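Local coordinates for uncharacterized protein (Exiguobacterium sibiricum, PDB 3B77) that is of unknown function but joins a bacterial pleckstrin homology domain to a helical hairpin that packs against neighbouring subunits in a twelve-chain assembly, at residues E79-G82 with D87-I90; E89-I94 with H98-V103; D14-D19 with L33-T38; S137-S142 with Q165-W170. All blocks are in the same frame, centred on the assembly; numbering follows the deposited sequence.

Contact 1: E79-G82 with D87-I90; sequences ETAG and DVEI
Where strands 73-79 and 87-94 of an antiparallel hairpin meet the loop that joins them, E79 and E89 make the last hydrogen-bonded pair before the chain leaves the sheet. Their CA atoms lie 5.1 Å apart. E89 N gives a well-formed bond to E79 O at 3.0 Å, whereas the return bond from E79 N to E89 O, 2.9 Å long, is bent to 130° and weak. Both glutamates stand on the same face of the sheet. Each has CG anti to the backbone N (chi1 -172° in E79) and an extended chain; the two chains reach out on that face and cross at an angle, bringing E79 OE1 and E89 OE1 to 3.7 Å, with the carboxylate planes turned 46° against each other. E89 OE2 is hydrogen-bonded to S100 OG on the next strand.

Beyond the pair, the A81 methyl lies against the D87 carbonyl, CB 3.3 Å from D87 O, and 4.1 Å from V88 CG1. The branched V88 suits a strand and also touches V111 of helix 108-146. E79 additionally pairs with a strand of the second subunit, where its side chain packs on K60 of that chain. The proximity of two acidic groups may raise the proton affinity of one of them, while the S100 hydroxyl steadies E89 OE2.

Contact 2: E89-I94 with H98-V103; sequences EIKFEI and HYSIDV
E89 stands opposite D102 in a non-hydrogen-bonded pair and reaches diagonally to S100, whose OG donates to E89 OE2 at 2.7 Å from above the carboxylate plane. The D102 side chain crosses that of E89, OD1 3.4 Å from E89 CB, which leaves the two acids near each other, E89 OE2 4.5 Å from D102 OD1. The segments form the antiparallel hairpin of strands 87-94 and 97-104, part of the second sheet of the pleckstrin homology fold.

I90 follows on the opposite face, exchanging backbone bonds with I101; their side chains lie side by side, I90 CG2 3.8 Å from I101 CB, and I90 continues to L114 and L118 of helix 108-146. Branched residues favour the extended chain and seal the interior. K91 returns to the face of E89, S100 and D102, where its long chain leads the amine away.

F92 pairs with Y99 through both backbone bonds. Its chi1 of 56° sets the ring between its own backbone N and carbonyl carbon, turning one face to Y99 CB, 3.7 Å from the ring centroid. The two rings are nearly parallel, 5° apart, yet barely overlap.

E93 CG makes a CH-pi contact over the H98 imidazole, 4.1 Å from its centroid, while the carboxylate is tilted 43° and displaced toward the rim. Last, I94 CG2 rests 3.6 Å from both CD1 and CE1 of Y99.

Contact 3: D14-D19 with L33-T38; sequences DKAAAD and LIKSKT
A16 and L33 make the tightest approach here, with A16 CB against L33 CD2 at 3.4 Å. The leucine reaches it because CG lies anti to the backbone N (chi1 -178°) and chi2 of 56° turns the fork so that CD2 meets A16 while CD1 meets A18 CB at 4.2 Å. One branched side chain thus spans the separation between the backbones, and the short methyls of two alanines receive its branches. Within the loop, D19 N bonds to A16 O, 3.2 Å away, and A18 N to the carboxylate of E40.

K35, two residues after L33, points to the same side. Its chain bends at chi3 (-67°), laying the aliphatic part beside A16, CE 4.3 Å from A16 CB, and bringing NZ to 4.2 Å from A16 CA. A lysine suits this partly exposed position, since its methylenes can pack on the alanine.

Farther along, S36 OG accepts from T38 N at 3.0 Å, forming an ST turn. The arrangement fits the pleckstrin homology fold, two packed antiparallel sheets with a C-terminal helix: I34 faces I101 and V103 of the second sheet, and the 14-19 loop lies on the other side of the first.

Contact 4: S137-S142 with Q165-W170; sequences SSLNHS and QESFDW
L139 and W170 overlap flank to flank, running in contrary senses: W170 points at helix 108-146, and L139 lies along the side of the indole. W170 has CG anti to its backbone N, and this chi1 of 178° sends the ring toward that helix. L139 extends alongside, with its CD1 3.6 Å from W170 CD1 and its CB 3.9 Å from W170 NE1. The leucine thus touches the pyrrole part of the indole, while S138 CB lies 4.1 Å from W170 CZ2 in the benzene part. L139 CD1 also comes to 3.8 Å from S167 OG.

Because the helix axes are 11.4 Å apart, a wide spacing, a residue as large as tryptophan is well suited to bridge them. Its one polar side-chain atom, NE1, gives a hydrogen bond to A135 O, which would limit rotation of the ring. The serines are small enough not to obstruct the packing, and their hydroxyls have partners too: S138 OG is bonded to F134 O and to S167 of the second subunit, and S167 OG to S138 of the third.

The two segments run antiparallel, at 164°, as the arms of a hairpin made by helices 108-146 and 156-178. It lies in the YvbH-like oligomerisation region, consistent with its contacts to two neighbouring subunits; L139 packs on H141 of the third, while the other end of helix 108-146 lies against strand 87-94.

Along the chain, contact 3 comes first, then contacts 1 and 2, and contact 4 last. Contacts 1 and 2 share E89 and I90 on strand 87-94, and their centres are 11 Å apart; V88 N to V103 O, a probable hydrogen bond, ties them into one sheet. Contact 3 belongs to the facing sheet, its centre 16 Å from that of contact 2, and I34 packs on I101 and V103 between the two. Contact 4 lies remote, 39 to 47 Å from the others between centres, on helices 108-146 and 156-178. The long helix therefore links the pleckstrin homology domain to the hairpin, and subunit contacts occur near both contact 1 and contact 4.

Contact 1: E79-G82 with D87-I90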
loop_
_atom_site.group_PDB
_atom_site.type_symbol
_atom_site.label_atom_id
_atom_site.label_comp_id
_atom_site.label_asym_id
_atom_site.label_seq_id
_atom_site.Cartn_x
_atom_site.Cartn_y
_atom_site.Cartn_z
ATOM N N GLU A 79 -48.891 9.260 -35.309
ATOM C CA GLU A 79 -49.322 10.532 -35.837
ATOM C C GLU A 79 -50.601 10.296 -36.635
ATOM O O GLU A 79 -50.620 9.449 -37.528
ATOM C CB GLU A 79 -48.203 11.100 -36.706
ATOM C CG GLU A 79 -48.396 12.540 -37.195
ATOM C CD GLU A 79 -47.130 13.103 -37.842
ATOM O OE1 GLU A 79 -46.113 13.261 -37.119
ATOM O OE2 GLU A 79 -47.159 13.372 -39.072
ATOM N N THR A 80 -51.675 11.012 -36.301
ATOM C CA THR A 80 -52.965 10.793 -36.966
ATOM C C THR A 80 -53.037 11.633 -38.221
ATOM O O THR A 80 -52.131 12.425 -38.495
ATOM C CB THR A 80 -54.165 11.119 -36.072
ATOM O OG1 THR A 80 -54.221 12.525 -35.851
ATOM C CG2 THR A 80 -54.083 10.393 -34.750
ATOM N N ALA A 81 -54.122 11.435 -38.977
ATOM C CA ALA A 81 -54.394 12.142 -40.236
ATOM C C ALA A 81 -55.331 13.336 -40.057
ATOM O O ALA A 81 -56.361 13.239 -39.390
ATOM C CB ALA A 81 -54.991 11.186 -41.246
ATOM N N GLY A 82 -54.973 14.458 -40.678
ATOM C CA GLY A 82 -55.838 15.635 -40.710
ATOM C C GLY A 82 -56.972 15.429 -41.704
ATOM O O GLY A 82 -57.140 14.333 -42.263
ATOM N N ASP A 87 -52.970 9.536 -44.924
ATOM C CA ASP A 87 -52.243 8.557 -44.131
ATOM C C ASP A 87 -52.053 8.893 -42.650
ATOM O O ASP A 87 -52.107 10.049 -42.229
ATOM C CB ASP A 87 -50.871 8.325 -44.771
ATOM C CG ASP A 87 -50.011 9.605 -44.840
ATOM O OD1 ASP A 87 -50.382 10.646 -44.257
ATOM O OD2 ASP A 87 -48.938 9.565 -45.482
ATOM N N VAL A 88 -51.864 7.831 -41.874
ATOM C CA VAL A 88 -51.442 7.915 -40.479
ATOM C C VAL A 88 -50.003 7.386 -40.482
ATOM O O VAL A 88 -49.673 6.512 -41.263
ATOM C CB VAL A 88 -52.364 7.087 -39.539
ATOM C CG1 VAL A 88 -53.759 7.631 -39.564
ATOM C CG2 VAL A 88 -52.385 5.603 -39.906
ATOM N N GLU A 89 -49.136 7.932 -39.640
ATOM C CA GLU A 89 -47.731 7.531 -39.618
ATOM C C GLU A 89 -47.374 6.921 -38.277
ATOM O O GLU A 89 -47.644 7.507 -37.239
ATOM C CB GLU A 89 -46.838 8.742 -39.894
ATOM C CG GLU A 89 -45.339 8.440 -39.899
ATOM C CD GLU A 89 -44.452 9.665 -39.609
ATOM O OE1 GLU A 89 -44.534 10.240 -38.501
ATOM O OE2 GLU A 89 -43.635 10.027 -40.475
ATOM N N ILE A 90 -46.769 5.733 -38.310
ATOM C CA ILE A 90 -46.251 5.057 -37.112
ATOM C C ILE A 90 -44.735 5.067 -37.203
ATOM O O ILE A 90 -44.157 4.847 -38.266
ATOM C CB ILE A 90 -46.785 3.616 -36.956
ATOM C CG1 ILE A 90 -46.369 3.029 -35.600
ATOM C CG2 ILE A 90 -46.332 2.748 -38.107
ATOM C CD1 ILE A 90 -47.071 1.727 -35.261
#

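Contact 2: E89-I94 with H98-V103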
loop_
_atom_site.group_PDB
_atom_site.type_symbol
_atom_site.label_atom_id
_atom_site.label_comp_id
_atom_site.label_asym_id
_atom_site.label_seq_id
_atom_site.Cartn_x
_atom_site.Cartn_y
_atom_site.Cartn_z
ATOM N N GLU A 89 -49.136 7.932 -39.640
ATOM C CA GLU A 89 -47.731 7.531 -39.618
ATOM C C GLU A 89 -47.374 6.921 -38.277
ATOM O O GLU A 89 -47.644 7.507 -37.239
ATOM C CB GLU A 89 -46.838 8.742 -39.894
ATOM C CG GLU A 89 -45.339 8.440 -39.899
ATOM C CD GLU A 89 -44.452 9.665 -39.609
ATOM O OE1 GLU A 89 -44.534 10.240 -38.501
ATOM O OE2 GLU A 89 -43.635 10.027 -40.475
ATOM N N ILE A 90 -46.769 5.733 -38.310
ATOM C CA ILE A 90 -46.251 5.057 -37.112
ATOM C C ILE A 90 -44.735 5.067 -37.203
ATOM O O ILE A 90 -44.157 4.847 -38.266
ATOM C CB ILE A 90 -46.785 3.616 -36.956
ATOM C CG1 ILE A 90 -46.369 3.029 -35.600
ATOM C CG2 ILE A 90 -46.332 2.748 -38.107
ATOM C CD1 ILE A 90 -47.071 1.727 -35.261
ATOM N N LYS A 91 -44.094 5.386 -36.088
ATOM C CA LYS A 91 -42.655 5.437 -36.024
ATOM C C LYS A 91 -42.126 4.622 -34.855
ATOM O O LYS A 91 -42.817 4.395 -33.869
ATOM C CB LYS A 91 -42.165 6.869 -35.839
ATOM C CG LYS A 91 -42.572 7.884 -36.894
ATOM C CD LYS A 91 -42.260 9.330 -36.418
ATOM C CE LYS A 91 -40.748 9.559 -36.135
ATOM N NZ LYS A 91 -40.410 10.941 -35.619
ATOM N N PHE A 92 -40.880 4.190 -35.003
ATOM C CA PHE A 92 -40.127 3.500 -33.960
ATOM C C PHE A 92 -38.698 3.311 -34.420
ATOM O O PHE A 92 -38.349 3.597 -35.565
ATOM C CB PHE A 92 -40.739 2.148 -33.585
ATOM C CG PHE A 92 -40.892 1.218 -34.737
ATOM C CD1 PHE A 92 -42.038 1.245 -35.520
ATOM C CD2 PHE A 92 -39.891 0.305 -35.043
ATOM C CE1 PHE A 92 -42.166 0.390 -36.577
ATOM C CE2 PHE A 92 -40.009 -0.559 -36.088
ATOM C CZ PHE A 92 -41.133 -0.522 -36.866
ATOM N N GLU A 93 -37.879 2.857 -33.486
ATOM C CA GLU A 93 -36.501 2.536 -33.741
ATOM C C GLU A 93 -36.291 1.112 -33.286
ATOM O O GLU A 93 -36.668 0.738 -32.175
ATOM C CB GLU A 93 -35.582 3.491 -32.984
ATOM C CG GLU A 93 -35.739 4.962 -33.429
ATOM C CD GLU A 93 -34.784 5.925 -32.745
ATOM O OE1 GLU A 93 -33.869 5.469 -32.006
ATOM O OE2 GLU A 93 -34.969 7.150 -32.969
ATOM N N ILE A 94 -35.707 0.314 -34.167
ATOM C CA ILE A 94 -35.459 -1.103 -33.899
ATOM C C ILE A 94 -33.956 -1.319 -34.065
ATOM O O ILE A 94 -33.385 -1.053 -35.128
ATOM C CB ILE A 94 -36.339 -1.994 -34.788
ATOM C CG1 ILE A 94 -36.108 -3.451 -34.445
ATOM C CG2 ILE A 94 -36.110 -1.712 -36.276
ATOM C CD1 ILE A 94 -37.188 -4.334 -34.987
ATOM N N HIS A 98 -34.179 3.818 -37.668
ATOM C CA HIS A 98 -35.424 4.575 -37.679
ATOM C C HIS A 98 -36.432 4.007 -38.663
ATOM O O HIS A 98 -36.097 3.747 -39.811
ATOM C CB HIS A 98 -35.128 6.034 -38.048
ATOM C CG HIS A 98 -34.379 6.773 -36.985
ATOM N ND1 HIS A 98 -33.097 6.428 -36.606
ATOM C CD2 HIS A 98 -34.738 7.815 -36.198
ATOM C CE1 HIS A 98 -32.696 7.228 -35.632
ATOM N NE2 HIS A 98 -33.674 8.078 -35.364
ATOM N N TYR A 99 -37.659 3.807 -38.199
ATOM C CA TYR A 99 -38.735 3.337 -39.042
ATOM C C TYR A 99 -39.876 4.292 -38.946
ATOM O O TYR A 99 -40.313 4.636 -37.868
ATOM C CB TYR A 99 -39.196 1.930 -38.658
ATOM C CG TYR A 99 -38.429 0.876 -39.398
ATOM C CD1 TYR A 99 -37.172 0.465 -38.968
ATOM C CD2 TYR A 99 -38.930 0.322 -40.559
ATOM C CE1 TYR A 99 -36.444 -0.501 -39.673
ATOM C CE2 TYR A 99 -38.209 -0.640 -41.275
ATOM C CZ TYR A 99 -36.969 -1.046 -40.830
ATOM O OH TYR A 99 -36.268 -1.979 -41.557
ATOM N N SER A 100 -40.325 4.744 -40.107
ATOM C CA SER A 100 -41.471 5.598 -40.227
ATOM C C SER A 100 -42.317 4.967 -41.312
ATOM O O SER A 100 -41.874 4.864 -42.443
ATOM C CB SER A 100 -41.035 6.993 -40.633
ATOM O OG SER A 100 -42.169 7.777 -40.958
ATOM N N ILE A 101 -43.522 4.529 -40.969
ATOM C CA ILE A 101 -44.389 3.842 -41.925
ATOM C C ILE A 101 -45.711 4.577 -42.065
ATOM O O ILE A 101 -46.401 4.793 -41.073
ATOM C CB ILE A 101 -44.643 2.375 -41.487
ATOM C CG1 ILE A 101 -43.307 1.653 -41.214
ATOM C CG2 ILE A 101 -45.454 1.638 -42.546
ATOM C CD1 ILE A 101 -43.460 0.290 -40.572
ATOM N N ASP A 102 -46.037 4.970 -43.300
ATOM C CA ASP A 102 -47.302 5.662 -43.627
ATOM C C ASP A 102 -48.354 4.645 -44.025
ATOM O O ASP A 102 -48.082 3.774 -44.842
ATOM C CB ASP A 102 -47.106 6.659 -44.766
ATOM C CG ASP A 102 -46.351 7.905 -44.326
ATOM O OD1 ASP A 102 -46.738 8.500 -43.296
ATOM O OD2 ASP A 102 -45.388 8.304 -45.013
ATOM N N VAL A 103 -49.543 4.755 -43.442
ATOM C CA VAL A 103 -50.595 3.774 -43.635
ATOM C C VAL A 103 -51.918 4.470 -43.958
ATOM O O VAL A 103 -52.232 5.529 -43.403
ATOM C CB VAL A 103 -50.772 2.884 -42.376
ATOM C CG1 VAL A 103 -51.790 1.802 -42.614
ATOM C CG2 VAL A 103 -49.467 2.267 -41.982
#

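Contact 3: D14-D19 with L33-T38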
loop_
_atom_site.group_PDB
_atom_site.type_symbol
_atom_site.label_atom_id
_atom_site.label_comp_id
_atom_site.label_asym_id
_atom_site.label_seq_id
_atom_site.Cartn_x
_atom_site.Cartn_y
_atom_site.Cartn_z
ATOM N N ASP A 14 -50.437 -15.529 -46.189
ATOM C CA ASP A 14 -49.743 -16.549 -46.998
ATOM C C ASP A 14 -49.535 -16.174 -48.470
ATOM O O ASP A 14 -48.686 -16.758 -49.132
ATOM C CB ASP A 14 -50.415 -17.918 -46.868
ATOM C CG ASP A 14 -51.893 -17.879 -47.161
ATOM O OD1 ASP A 14 -52.357 -16.957 -47.875
ATOM O OD2 ASP A 14 -52.598 -18.787 -46.669
ATOM N N LYS A 15 -50.280 -15.188 -48.957
ATOM C CA LYS A 15 -50.137 -14.673 -50.311
ATOM C C LYS A 15 -49.088 -13.569 -50.413
ATOM O O LYS A 15 -48.815 -13.080 -51.505
ATOM C CB LYS A 15 -51.468 -14.073 -50.786
ATOM C CG LYS A 15 -52.684 -14.998 -50.715
ATOM C CD LYS A 15 -53.964 -14.239 -51.116
ATOM C CE LYS A 15 -55.228 -15.092 -50.968
ATOM N NZ LYS A 15 -55.459 -15.567 -49.574
ATOM N N ALA A 16 -48.530 -13.145 -49.282
ATOM C CA ALA A 16 -47.560 -12.043 -49.257
ATOM C C ALA A 16 -46.151 -12.535 -49.490
ATOM O O ALA A 16 -45.798 -13.642 -49.083
ATOM C CB ALA A 16 -47.637 -11.318 -47.931
ATOM N N ALA A 17 -45.346 -11.696 -50.133
ATOM C CA ALA A 17 -43.946 -12.019 -50.397
ATOM C C ALA A 17 -43.195 -12.326 -49.084
ATOM O O ALA A 17 -42.362 -13.225 -49.031
ATOM C CB ALA A 17 -43.268 -10.879 -51.164
ATOM N N ALA A 18 -43.536 -11.586 -48.031
ATOM C CA ALA A 18 -42.921 -11.720 -46.719
ATOM C C ALA A 18 -43.055 -13.120 -46.093
ATOM O O ALA A 18 -42.184 -13.539 -45.349
ATOM C CB ALA A 18 -43.499 -10.664 -45.785
ATOM N N ASP A 19 -44.127 -13.839 -46.411
ATOM C CA ASP A 19 -44.399 -15.151 -45.812
ATOM C C ASP A 19 -43.327 -16.180 -46.162
ATOM O O ASP A 19 -43.120 -17.130 -45.428
ATOM C CB ASP A 19 -45.783 -15.650 -46.263
ATOM C CG ASP A 19 -46.371 -16.742 -45.350
ATOM O OD1 ASP A 19 -46.625 -16.471 -44.161
ATOM O OD2 ASP A 19 -46.652 -17.862 -45.834
ATOM N N LEU A 33 -49.103 -7.110 -40.950
ATOM C CA LEU A 33 -48.405 -6.898 -42.206
ATOM C C LEU A 33 -48.940 -5.627 -42.837
ATOM O O LEU A 33 -50.153 -5.373 -42.830
ATOM C CB LEU A 33 -48.562 -8.109 -43.123
ATOM C CG LEU A 33 -47.873 -8.159 -44.495
ATOM C CD1 LEU A 33 -46.383 -7.971 -44.456
ATOM C CD2 LEU A 33 -48.174 -9.485 -45.097
ATOM N N ILE A 34 -48.013 -4.802 -43.303
ATOM C CA ILE A 34 -48.307 -3.563 -43.989
ATOM C C ILE A 34 -47.571 -3.680 -45.304
ATOM O O ILE A 34 -46.352 -3.918 -45.336
ATOM C CB ILE A 34 -47.771 -2.339 -43.240
ATOM C CG1 ILE A 34 -48.500 -2.163 -41.902
ATOM C CG2 ILE A 34 -47.895 -1.086 -44.120
ATOM C CD1 ILE A 34 -47.886 -1.131 -40.988
ATOM N N LYS A 35 -48.326 -3.574 -46.389
ATOM C CA LYS A 35 -47.759 -3.673 -47.712
ATOM C C LYS A 35 -47.958 -2.350 -48.435
ATOM O O LYS A 35 -49.041 -1.800 -48.462
ATOM C CB LYS A 35 -48.389 -4.836 -48.494
ATOM C CG LYS A 35 -47.558 -5.282 -49.724
ATOM C CD LYS A 35 -48.302 -6.293 -50.619
ATOM C CE LYS A 35 -48.534 -7.656 -49.938
ATOM N NZ LYS A 35 -49.385 -8.581 -50.781
ATOM N N SER A 36 -46.864 -1.837 -48.963
ATOM C CA SER A 36 -46.850 -0.684 -49.824
ATOM C C SER A 36 -46.341 -1.121 -51.212
ATOM O O SER A 36 -45.968 -2.282 -51.453
ATOM C CB SER A 36 -45.967 0.404 -49.211
ATOM O OG SER A 36 -44.978 0.895 -50.109
ATOM N N LYS A 37 -46.357 -0.173 -52.132
ATOM C CA LYS A 37 -45.881 -0.382 -53.490
ATOM C C LYS A 37 -44.406 -0.749 -53.500
ATOM O O LYS A 37 -43.970 -1.532 -54.337
ATOM C CB LYS A 37 -46.109 0.911 -54.293
ATOM C CG LYS A 37 -45.560 0.956 -55.718
ATOM C CD LYS A 37 -45.908 2.289 -56.401
ATOM C CE LYS A 37 -47.430 2.475 -56.608
ATOM N NZ LYS A 37 -47.797 3.641 -57.487
ATOM N N THR A 38 -43.650 -0.182 -52.562
ATOM C CA THR A 38 -42.199 -0.343 -52.502
ATOM C C THR A 38 -41.681 -1.195 -51.332
ATOM O O THR A 38 -40.597 -1.755 -51.405
ATOM C CB THR A 38 -41.505 1.059 -52.459
ATOM O OG1 THR A 38 -42.169 1.913 -51.517
ATOM C CG2 THR A 38 -41.559 1.725 -53.820
#

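Contact 4: S137-S142 with Q165-W170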
loop_
_atom_site.group_PDB
_atom_site.type_symbol
_atom_site.label_atom_id
_atom_site.label_comp_id
_atom_site.label_asym_id
_atom_site.label_seq_id
_atom_site.Cartn_x
_atom_site.Cartn_y
_atom_site.Cartn_z
ATOM N N SER A 137 -25.217 -7.123 -10.769
ATOM C CA SER A 137 -24.796 -6.517 -9.518
ATOM C C SER A 137 -24.951 -7.458 -8.361
ATOM O O SER A 137 -24.118 -7.436 -7.454
ATOM C CB SER A 137 -25.590 -5.232 -9.237
ATOM O OG SER A 137 -25.324 -4.253 -10.228
ATOM N N SER A 138 -26.031 -8.247 -8.354
ATOM C CA SER A 138 -26.225 -9.217 -7.271
ATOM C C SER A 138 -25.126 -10.266 -7.319
ATOM O O SER A 138 -24.720 -10.796 -6.262
ATOM C CB SER A 138 -27.623 -9.901 -7.313
ATOM O OG SER A 138 -28.677 -8.935 -7.287
ATOM N N LEU A 139 -24.657 -10.579 -8.532
ATOM C CA LEU A 139 -23.640 -11.624 -8.690
ATOM C C LEU A 139 -22.329 -11.175 -8.057
ATOM O O LEU A 139 -21.689 -11.899 -7.274
ATOM C CB LEU A 139 -23.500 -12.096 -10.146
ATOM C CG LEU A 139 -22.572 -13.319 -10.277
ATOM C CD1 LEU A 139 -22.838 -14.151 -11.500
ATOM C CD2 LEU A 139 -21.097 -12.885 -10.223
ATOM N N ASN A 140 -21.982 -9.937 -8.323
ATOM C CA ASN A 140 -20.842 -9.323 -7.661
ATOM C C ASN A 140 -21.018 -9.260 -6.146
ATOM O O ASN A 140 -20.102 -9.591 -5.397
ATOM C CB ASN A 140 -20.610 -7.942 -8.235
ATOM C CG ASN A 140 -20.254 -7.980 -9.753
ATOM O OD1 ASN A 140 -19.701 -8.973 -10.255
ATOM N ND2 ASN A 140 -20.600 -6.916 -10.475
ATOM N N HIS A 141 -22.170 -8.836 -5.652
ATOM C CA HIS A 141 -22.259 -8.735 -4.188
ATOM C C HIS A 141 -21.951 -10.099 -3.539
ATOM O O HIS A 141 -21.264 -10.151 -2.517
ATOM C CB HIS A 141 -23.606 -8.140 -3.724
ATOM C CG HIS A 141 -23.850 -6.759 -4.246
ATOM N ND1 HIS A 141 -22.913 -5.756 -4.143
ATOM C CD2 HIS A 141 -24.904 -6.224 -4.909
ATOM C CE1 HIS A 141 -23.375 -4.664 -4.728
ATOM N NE2 HIS A 141 -24.582 -4.922 -5.195
ATOM N N SER A 142 -22.418 -11.201 -4.129
ATOM C CA SER A 142 -22.076 -12.528 -3.597
ATOM C C SER A 142 -20.560 -12.834 -3.648
ATOM O O SER A 142 -19.981 -13.403 -2.729
ATOM C CB SER A 142 -22.846 -13.661 -4.335
ATOM O OG SER A 142 -24.236 -13.628 -4.139
ATOM N N GLN A 165 -20.424 -23.509 -12.025
ATOM C CA GLN A 165 -21.721 -23.789 -12.628
ATOM C C GLN A 165 -22.753 -22.780 -12.145
ATOM O O GLN A 165 -23.301 -22.043 -12.962
ATOM C CB GLN A 165 -22.228 -25.217 -12.323
ATOM C CG GLN A 165 -23.346 -25.595 -13.326
ATOM C CD GLN A 165 -22.815 -25.735 -14.754
ATOM O OE1 GLN A 165 -21.953 -26.591 -15.019
ATOM N NE2 GLN A 165 -23.280 -24.864 -15.669
ATOM N N GLU A 166 -22.993 -22.722 -10.822
ATOM C CA GLU A 166 -23.899 -21.695 -10.269
ATOM C C GLU A 166 -23.663 -20.338 -10.966
ATOM O O GLU A 166 -24.574 -19.731 -11.491
ATOM C CB GLU A 166 -23.731 -21.523 -8.770
ATOM C CG GLU A 166 -24.231 -22.688 -7.937
ATOM C CD GLU A 166 -25.622 -23.166 -8.302
ATOM O OE1 GLU A 166 -26.526 -22.384 -8.693
ATOM O OE2 GLU A 166 -25.783 -24.374 -8.216
ATOM N N SER A 167 -22.449 -19.850 -10.997
ATOM C CA SER A 167 -22.244 -18.547 -11.663
ATOM C C SER A 167 -22.756 -18.589 -13.098
ATOM O O SER A 167 -23.535 -17.728 -13.505
ATOM C CB SER A 167 -20.776 -18.139 -11.588
ATOM O OG SER A 167 -20.535 -16.996 -12.355
ATOM N N PHE A 168 -22.376 -19.623 -13.847
ATOM C CA PHE A 168 -22.814 -19.782 -15.217
ATOM C C PHE A 168 -24.316 -19.779 -15.357
ATOM O O PHE A 168 -24.866 -19.024 -16.176
ATOM C CB PHE A 168 -22.232 -21.056 -15.876
ATOM C CG PHE A 168 -22.473 -21.110 -17.378
ATOM C CD1 PHE A 168 -21.856 -20.197 -18.208
ATOM C CD2 PHE A 168 -23.343 -22.026 -17.929
ATOM C CE1 PHE A 168 -22.110 -20.209 -19.574
ATOM C CE2 PHE A 168 -23.584 -22.065 -19.247
ATOM C CZ PHE A 168 -22.986 -21.154 -20.091
ATOM N N ASP A 169 -24.983 -20.615 -14.578
ATOM C CA ASP A 169 -26.437 -20.668 -14.604
ATOM C C ASP A 169 -27.122 -19.335 -14.340
ATOM O O ASP A 169 -28.141 -19.042 -14.938
ATOM C CB ASP A 169 -26.960 -21.684 -13.573
ATOM C CG ASP A 169 -26.659 -23.129 -13.981
ATOM O OD1 ASP A 169 -26.442 -23.335 -15.227
ATOM O OD2 ASP A 169 -26.677 -24.055 -13.087
ATOM N N TRP A 170 -26.627 -18.603 -13.365
ATOM C CA TRP A 170 -27.171 -17.323 -13.037
ATOM C C TRP A 170 -26.947 -16.356 -14.238
ATOM O O TRP A 170 -27.876 -15.740 -14.726
ATOM C CB TRP A 170 -26.465 -16.815 -11.776
ATOM C CG TRP A 170 -26.900 -15.460 -11.341
ATOM C CD1 TRP A 170 -26.428 -14.292 -11.796
ATOM C CD2 TRP A 170 -27.925 -15.141 -10.391
ATOM N NE1 TRP A 170 -27.073 -13.248 -11.198
ATOM C CE2 TRP A 170 -27.991 -13.731 -10.314
ATOM C CE3 TRP A 170 -28.788 -15.903 -9.604
ATOM C CZ2 TRP A 170 -28.914 -13.058 -9.505
ATOM C CZ3 TRP A 170 -29.689 -15.242 -8.771
ATOM C CH2 TRP A 170 -29.758 -13.835 -8.742
#